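Local atomic coordinates of biogenic amine-binding protein (Rhodnius prolixus, PDB entry 4GET), a protein that probably binds biogenic amines in the lipocalin-like barrel it shares with the nitrophorins of the same blood-feeding insect. Residues 21-26 against 43-48; 9-14 against 115-120; 53-58 against 76-81. All blocks are in the same frame, centred on the assembly; numbering follows the deposited sequence.

Contacts 1 and 3 are pairings within one antiparallel sheet that curls into the calycin barrel of the nitrophorin family; contact 2 lays the segment before helix 16-19 against the turn between strands 102-115 and 120-127. The two hairpin pairings, 23-31 with 43-50 and then 55-64 with 69-78, follow in series, their centres about 17 Å apart, and both are nested inside the loop closed by contact 2. The centres of contacts 1 and 2 lie about 15 Å apart, and W24 packs against that turn, while H48 probably hydrogen-bonds E58 of contact 3. Contact 1 thus ties together contacts 2 and 3, which do not touch, their nearest atoms being about 8 Å apart.

Contact 1. Residues 21-26 against 43-48; sequences TGSWYI and CTKFLH
The first beta hairpin of the lipocalin-like barrel begins here: G22, S23 and W24 fit the G-X-W motif of lipocalins, at the beginning of the strand that pairs antiparallel with 43-50. W24 and F46 form a hydrogen-bonded pair, W24 N giving to F46 O at 2.9 Å and F46 N returning a bond to W24 O. On the face carrying W24, I26, T44 and F46, the W24 CB sits over the F46 ring, 3.8 Å from its centroid, while the two aromatic planes lie 23° apart but slid so far that they barely overlap. With CG wedged between its backbone N and carbonyl carbon (chi1 55°), F46 turns its ring under W24 and presents an edge to I26 CG1. H48 NE2 meets the indole edge in its plane, 3.0 Å from W24 NE1, through a weak, bent hydrogen bond; its ND1 is bound by E58. On the other face extended K45 runs alongside Y25, K45 CG over the ring and K45 NZ donating to Y25 OH at 3.0 Å; that ammonium also salt-bridges D181. F60 of strand 55-64 stacks on F46, R141 makes a cation-pi contact with W24, Q139 of strand 130-140 touches W24 and F46, and helix 181-189 covers K45 and L47.

Contact 2. Residues 9-14 against 115-120; sequences DTVKDF and TDYSKY
V11 and F14 meet T115 and Y117 almost entirely by van der Waals touch, and no hydrogen bond crosses between 9-14 and 115-120. V11 points its CG2 at the start of the turn, 3.8 Å from T115 N. A chi1 of -163° carries the F14 ring away from its own N and brings it toward the turn until its edge faces T115 CG2, with F14 CE1 4.4 Å from that methyl. Y117 reaches back across the gap, its side chain oblique to that of F14, and the hydroxyl lies against the D13-F14 backbone, Y117 OH 3.5 Å from D13 O, without a hydrogen bond. The polar partner of this hydroxyl is just beyond the segment, at the backbone N of N15, so the tyrosine grips the chain where it enters helix 16-19.

The segment ahead of that helix thereby lies against the hairpin turn joining strands 102-115 and 120-127 of the calycin barrel, and F19 of the helix touches both T115 and Y117.

Hydrogen bonds within the turn fix its backbone. T115 OG1 accepts from Y117 N at 3.0 Å in an ST turn, and T115 CG2 rests over the centre of the Y117 ring, 4.0 Å above its plane. D116 OD1 takes two backbone donors on its syn side, K119 N at 2.9 Å and Y120 N at 3.1 Å, which approach from opposite faces of the carboxylate plane; the first of these completes an Asx motif. Outside the turn, R141 NE binds Y117 O.

Contact 3. Residues 53-58 against 76-81; sequences DGKIKE and FAKVSD
I56 carries CG1 beside its backbone N (chi1 -76°), and a second bend at chi2 (75°) turns CD1 along the strand toward V79, whose own CG2 also stands beside its backbone N. The two side chains cross at about a right angle, with I56 CD1 3.7 Å from V79 CG2. This is the open end of the hairpin formed by strands 55-64 and 69-78 in the calycin barrel. I56 and A77 form a hydrogen-bonded pair: I56 N gives to A77 O, and A77 N gives to I56 O at 2.9 Å. I56 CB and A77 CB lie on the same face, 4.2 Å apart, and F20 and K50 touch I56 while Y89 of strand 88-96 touches A77.

On the other face are K55, K57, F76 and K78. K57 stretches out fully, passing F76 with its CE 4.3 Å from F76 CE2, and its ammonium is held by the carbonyl oxygens of L187 and L188. Rings of F192 and Y195 meet F76, so the C-terminal region closes over this side. K55 and K78 bring like charges within 6.7 Å, NZ to NZ; K55 NZ also has a long salt bridge to D53 OD2.

Before the strand, K55 N meets D53 OD1 from above the carboxylate plane, closing an Asx turn. The pairing ends at G54, whose O receives V79 N at 2.9 Å, and V79 CG2 comes 3.1 Å from that same G54 O.

Contact 1. Residues 21-26 against 43-48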
# COMPACT_ATOMS: atom_id res chain seq x y z
N THR A 21 11.65 3.86 0.82
CA THR A 21 12.78 3.48 -0.00
C THR A 21 12.61 2.02 -0.40
O THR A 21 12.03 1.23 0.36
CB THR A 21 14.12 3.65 0.75
OG1 THR A 21 15.20 3.62 -0.19
CG2 THR A 21 14.33 2.54 1.77
N GLY A 22 13.11 1.67 -1.58
CA GLY A 22 12.99 0.31 -2.07
C GLY A 22 11.57 -0.01 -2.50
O GLY A 22 10.87 0.85 -3.05
N SER A 23 11.14 -1.24 -2.22
CA SER A 23 9.81 -1.71 -2.60
C SER A 23 9.18 -2.56 -1.51
O SER A 23 9.87 -3.00 -0.59
CB SER A 23 9.88 -2.53 -3.89
OG SER A 23 10.54 -3.75 -3.65
N TRP A 24 7.88 -2.80 -1.63
CA TRP A 24 7.13 -3.63 -0.69
C TRP A 24 6.26 -4.62 -1.46
O TRP A 24 5.90 -4.38 -2.61
CB TRP A 24 6.22 -2.78 0.19
CG TRP A 24 6.90 -1.82 1.14
CD1 TRP A 24 7.21 -0.52 0.90
CD2 TRP A 24 7.30 -2.08 2.50
NE1 TRP A 24 7.80 0.05 2.00
CE2 TRP A 24 7.86 -0.89 3.00
CE3 TRP A 24 7.24 -3.20 3.33
CZ2 TRP A 24 8.36 -0.79 4.30
CZ3 TRP A 24 7.74 -3.10 4.62
CH2 TRP A 24 8.29 -1.91 5.09
N TYR A 25 5.91 -5.73 -0.82
CA TYR A 25 4.94 -6.66 -1.40
C TYR A 25 3.76 -6.73 -0.45
O TYR A 25 3.94 -6.74 0.77
CB TYR A 25 5.54 -8.06 -1.57
CG TYR A 25 6.71 -8.14 -2.53
CD1 TYR A 25 8.00 -7.89 -2.10
CD2 TYR A 25 6.51 -8.49 -3.86
CE1 TYR A 25 9.08 -7.97 -2.97
CE2 TYR A 25 7.58 -8.56 -4.74
CZ TYR A 25 8.86 -8.31 -4.29
OH TYR A 25 9.92 -8.39 -5.16
N ILE A 26 2.55 -6.78 -0.99
CA ILE A 26 1.37 -6.95 -0.16
C ILE A 26 1.03 -8.44 -0.05
O ILE A 26 0.64 -9.09 -1.02
CB ILE A 26 0.18 -6.12 -0.66
CG1 ILE A 26 0.54 -4.63 -0.66
CG2 ILE A 26 -1.06 -6.38 0.20
CD1 ILE A 26 -0.59 -3.70 -1.14
N CYS A 43 -1.84 -9.67 -6.80
CA CYS A 43 -0.46 -9.65 -6.35
C CYS A 43 0.03 -8.22 -6.53
O CYS A 43 0.15 -7.73 -7.66
CB CYS A 43 0.40 -10.61 -7.18
SG CYS A 43 -0.23 -12.30 -7.23
N THR A 44 0.28 -7.54 -5.42
CA THR A 44 0.67 -6.14 -5.48
C THR A 44 2.09 -5.93 -4.99
O THR A 44 2.48 -6.40 -3.93
CB THR A 44 -0.24 -5.24 -4.64
OG1 THR A 44 -1.53 -5.15 -5.26
CG2 THR A 44 0.35 -3.85 -4.53
N LYS A 45 2.86 -5.23 -5.81
CA LYS A 45 4.17 -4.77 -5.42
C LYS A 45 4.20 -3.28 -5.71
O LYS A 45 3.65 -2.83 -6.72
CB LYS A 45 5.25 -5.49 -6.24
CG LYS A 45 6.67 -5.00 -5.95
CD LYS A 45 7.70 -5.85 -6.70
CE LYS A 45 9.13 -5.46 -6.36
NZ LYS A 45 10.13 -6.16 -7.22
N PHE A 46 4.82 -2.52 -4.82
CA PHE A 46 5.02 -1.11 -5.09
C PHE A 46 6.42 -0.65 -4.78
O PHE A 46 7.13 -1.24 -3.95
CB PHE A 46 3.96 -0.22 -4.43
CG PHE A 46 3.82 -0.42 -2.94
CD1 PHE A 46 4.22 0.58 -2.06
CD2 PHE A 46 3.25 -1.57 -2.42
CE1 PHE A 46 4.08 0.42 -0.70
CE2 PHE A 46 3.10 -1.73 -1.05
CZ PHE A 46 3.52 -0.74 -0.19
N LEU A 47 6.82 0.40 -5.49
CA LEU A 47 8.11 1.05 -5.33
C LEU A 47 7.80 2.44 -4.83
O LEU A 47 6.87 3.07 -5.30
CB LEU A 47 8.77 1.22 -6.69
CG LEU A 47 9.59 0.12 -7.36
CD1 LEU A 47 10.18 0.69 -8.65
CD2 LEU A 47 10.67 -0.30 -6.42
N HIS A 48 8.59 2.94 -3.89
CA HIS A 48 8.46 4.36 -3.62
C HIS A 48 9.76 5.09 -3.36
O HIS A 48 10.84 4.52 -3.40
CB HIS A 48 7.37 4.68 -2.58
CG HIS A 48 7.39 3.80 -1.37
ND1 HIS A 48 6.24 3.50 -0.66
CD2 HIS A 48 8.40 3.17 -0.73
CE1 HIS A 48 6.55 2.73 0.36
NE2 HIS A 48 7.86 2.51 0.34
O HOH W 1 -1.34 -8.37 -2.90

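Contact 2. Residues 9-14 against 115-120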
# COMPACT_ATOMS: atom_id res chain seq x y z
N ASP A 9 -4.84 3.99 15.57
CA ASP A 9 -3.59 4.50 16.12
C ASP A 9 -2.47 4.12 15.17
O ASP A 9 -2.53 3.08 14.53
CB ASP A 9 -3.34 3.94 17.52
CG ASP A 9 -4.29 4.51 18.56
OD1 ASP A 9 -3.83 4.82 19.68
OD2 ASP A 9 -5.49 4.64 18.25
N THR A 10 -1.46 4.97 15.07
CA THR A 10 -0.40 4.78 14.08
C THR A 10 0.99 4.78 14.69
O THR A 10 1.18 5.22 15.83
CB THR A 10 -0.46 5.88 13.02
OG1 THR A 10 -0.48 7.16 13.66
CG2 THR A 10 -1.70 5.73 12.15
N VAL A 11 1.96 4.29 13.92
CA VAL A 11 3.36 4.25 14.33
C VAL A 11 3.81 5.61 14.85
O VAL A 11 3.64 6.62 14.18
CB VAL A 11 4.28 3.90 13.14
CG1 VAL A 11 5.73 4.08 13.53
CG2 VAL A 11 4.02 2.48 12.66
N LYS A 12 4.39 5.61 16.04
CA LYS A 12 4.91 6.83 16.64
C LYS A 12 6.35 7.06 16.16
O LYS A 12 7.11 6.11 15.98
CB LYS A 12 4.89 6.69 18.17
CG LYS A 12 4.87 8.00 18.93
CD LYS A 12 5.31 7.79 20.37
CE LYS A 12 6.70 7.14 20.44
NZ LYS A 12 7.34 7.29 21.78
N ASP A 13 6.72 8.32 15.96
CA ASP A 13 8.05 8.65 15.43
C ASP A 13 8.31 7.95 14.10
O ASP A 13 9.17 7.08 14.00
CB ASP A 13 9.14 8.27 16.44
CG ASP A 13 9.00 9.00 17.76
OD1 ASP A 13 9.15 10.24 17.79
OD2 ASP A 13 8.77 8.32 18.78
N PHE A 14 7.56 8.33 13.07
CA PHE A 14 7.68 7.72 11.76
C PHE A 14 8.94 8.17 11.04
O PHE A 14 9.16 9.36 10.82
CB PHE A 14 6.44 8.05 10.92
CG PHE A 14 6.26 7.16 9.73
CD1 PHE A 14 6.20 5.79 9.88
CD2 PHE A 14 6.12 7.70 8.46
CE1 PHE A 14 6.02 4.96 8.79
CE2 PHE A 14 5.94 6.87 7.36
CZ PHE A 14 5.88 5.50 7.53
N THR A 115 5.51 -0.93 11.85
CA THR A 115 6.54 -1.36 10.92
C THR A 115 7.92 -1.39 11.58
O THR A 115 8.19 -0.61 12.49
CB THR A 115 6.64 -0.43 9.70
OG1 THR A 115 7.49 -1.04 8.72
CG2 THR A 115 7.22 0.92 10.09
N ASP A 116 8.78 -2.28 11.11
CA ASP A 116 10.18 -2.25 11.51
C ASP A 116 11.07 -1.78 10.37
O ASP A 116 12.29 -1.92 10.44
CB ASP A 116 10.64 -3.63 12.02
CG ASP A 116 10.68 -4.68 10.92
OD1 ASP A 116 10.46 -4.32 9.75
OD2 ASP A 116 10.94 -5.86 11.23
N TYR A 117 10.46 -1.26 9.31
CA TYR A 117 11.21 -0.66 8.20
C TYR A 117 11.86 -1.66 7.24
O TYR A 117 11.73 -1.54 6.03
CB TYR A 117 12.23 0.37 8.71
CG TYR A 117 11.56 1.50 9.48
CD1 TYR A 117 11.02 2.59 8.81
CD2 TYR A 117 11.44 1.45 10.86
CE1 TYR A 117 10.38 3.61 9.49
CE2 TYR A 117 10.80 2.47 11.56
CZ TYR A 117 10.28 3.54 10.87
OH TYR A 117 9.64 4.55 11.56
N SER A 118 12.57 -2.65 7.78
CA SER A 118 13.37 -3.54 6.94
C SER A 118 12.73 -4.89 6.60
O SER A 118 13.28 -5.66 5.81
CB SER A 118 14.76 -3.74 7.55
OG SER A 118 14.68 -4.18 8.90
N LYS A 119 11.58 -5.19 7.20
CA LYS A 119 10.92 -6.47 6.98
C LYS A 119 9.43 -6.35 6.68
O LYS A 119 8.93 -6.92 5.71
CB LYS A 119 11.09 -7.39 8.21
CG LYS A 119 12.51 -7.87 8.48
CD LYS A 119 12.52 -8.89 9.63
CE LYS A 119 13.93 -9.43 9.90
NZ LYS A 119 13.93 -10.44 11.01
N TYR A 120 8.71 -5.61 7.53
CA TYR A 120 7.25 -5.63 7.47
C TYR A 120 6.63 -4.30 7.84
O TYR A 120 7.24 -3.48 8.53
CB TYR A 120 6.70 -6.69 8.42
CG TYR A 120 6.70 -6.24 9.87
CD1 TYR A 120 5.61 -5.56 10.41
CD2 TYR A 120 7.80 -6.46 10.68
CE1 TYR A 120 5.62 -5.13 11.73
CE2 TYR A 120 7.82 -6.04 12.00
CZ TYR A 120 6.73 -5.38 12.52
OH TYR A 120 6.77 -4.96 13.82

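Contact 3. Residues 53-58 against 76-81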
# COMPACT_ATOMS: atom_id res chain seq x y z
N ASP A 53 13.20 17.42 -2.42
CA ASP A 53 12.14 18.42 -2.51
C ASP A 53 10.96 18.14 -1.59
O ASP A 53 10.03 18.94 -1.50
CB ASP A 53 11.66 18.59 -3.96
CG ASP A 53 11.11 17.29 -4.55
OD1 ASP A 53 11.01 16.28 -3.82
OD2 ASP A 53 10.77 17.30 -5.75
N GLY A 54 10.98 17.00 -0.90
CA GLY A 54 9.94 16.66 0.05
C GLY A 54 8.75 15.89 -0.52
O GLY A 54 7.77 15.65 0.19
N LYS A 55 8.83 15.51 -1.78
CA LYS A 55 7.77 14.74 -2.42
C LYS A 55 7.85 13.25 -2.08
O LYS A 55 8.93 12.65 -2.11
CB LYS A 55 7.81 14.92 -3.94
CG LYS A 55 7.33 16.28 -4.44
CD LYS A 55 7.48 16.40 -5.95
CE LYS A 55 7.07 17.78 -6.45
NZ LYS A 55 7.81 18.16 -7.69
N ILE A 56 6.70 12.65 -1.78
CA ILE A 56 6.62 11.21 -1.61
C ILE A 56 5.82 10.60 -2.75
O ILE A 56 4.75 11.11 -3.12
CB ILE A 56 6.01 10.82 -0.25
CG1 ILE A 56 7.04 11.01 0.86
CG2 ILE A 56 5.53 9.37 -0.28
CD1 ILE A 56 7.26 12.45 1.22
N LYS A 57 6.35 9.52 -3.31
CA LYS A 57 5.75 8.92 -4.50
C LYS A 57 5.77 7.41 -4.39
O LYS A 57 6.81 6.82 -4.11
CB LYS A 57 6.51 9.37 -5.75
CG LYS A 57 5.92 8.85 -7.05
CD LYS A 57 6.59 9.52 -8.24
CE LYS A 57 6.12 8.91 -9.55
NZ LYS A 57 6.72 9.55 -10.74
N GLU A 58 4.62 6.78 -4.64
CA GLU A 58 4.48 5.34 -4.51
C GLU A 58 3.76 4.76 -5.71
O GLU A 58 2.65 5.20 -6.05
CB GLU A 58 3.68 4.98 -3.25
CG GLU A 58 3.81 5.96 -2.10
CD GLU A 58 3.21 5.42 -0.82
OE1 GLU A 58 3.60 4.29 -0.42
OE2 GLU A 58 2.35 6.10 -0.22
N PHE A 76 0.70 10.18 -4.57
CA PHE A 76 1.53 11.37 -4.48
C PHE A 76 1.24 12.08 -3.18
O PHE A 76 0.08 12.35 -2.85
CB PHE A 76 1.21 12.34 -5.62
CG PHE A 76 1.37 11.75 -6.99
CD1 PHE A 76 0.33 11.08 -7.60
CD2 PHE A 76 2.56 11.91 -7.68
CE1 PHE A 76 0.48 10.56 -8.87
CE2 PHE A 76 2.71 11.40 -8.95
CZ PHE A 76 1.67 10.71 -9.54
N ALA A 77 2.29 12.39 -2.44
CA ALA A 77 2.15 13.09 -1.17
C ALA A 77 3.39 13.93 -0.93
O ALA A 77 4.41 13.78 -1.61
CB ALA A 77 1.96 12.09 -0.04
N LYS A 78 3.31 14.81 0.05
CA LYS A 78 4.43 15.62 0.45
C LYS A 78 4.60 15.52 1.95
O LYS A 78 3.63 15.33 2.67
CB LYS A 78 4.23 17.07 -0.01
CG LYS A 78 4.17 17.20 -1.52
CD LYS A 78 3.89 18.62 -1.97
CE LYS A 78 5.02 19.57 -1.63
NZ LYS A 78 4.86 20.86 -2.37
N VAL A 79 5.85 15.64 2.40
CA VAL A 79 6.17 15.52 3.81
C VAL A 79 5.20 16.31 4.69
O VAL A 79 4.97 15.98 5.85
CB VAL A 79 7.63 16.00 4.08
CG1 VAL A 79 8.02 15.76 5.53
CG2 VAL A 79 8.60 15.30 3.15
N SER A 80 4.61 17.36 4.11
CA SER A 80 3.74 18.26 4.84
C SER A 80 2.30 17.75 4.87
O SER A 80 1.42 18.39 5.43
CB SER A 80 3.76 19.64 4.19
OG SER A 80 3.21 19.58 2.89
N ASP A 81 2.07 16.61 4.23
CA ASP A 81 0.77 15.95 4.27
C ASP A 81 0.73 14.93 5.41
O ASP A 81 -0.31 14.35 5.68
CB ASP A 81 0.46 15.25 2.94
CG ASP A 81 0.07 16.24 1.85
OD1 ASP A 81 -0.54 17.27 2.17
OD2 ASP A 81 0.38 15.98 0.66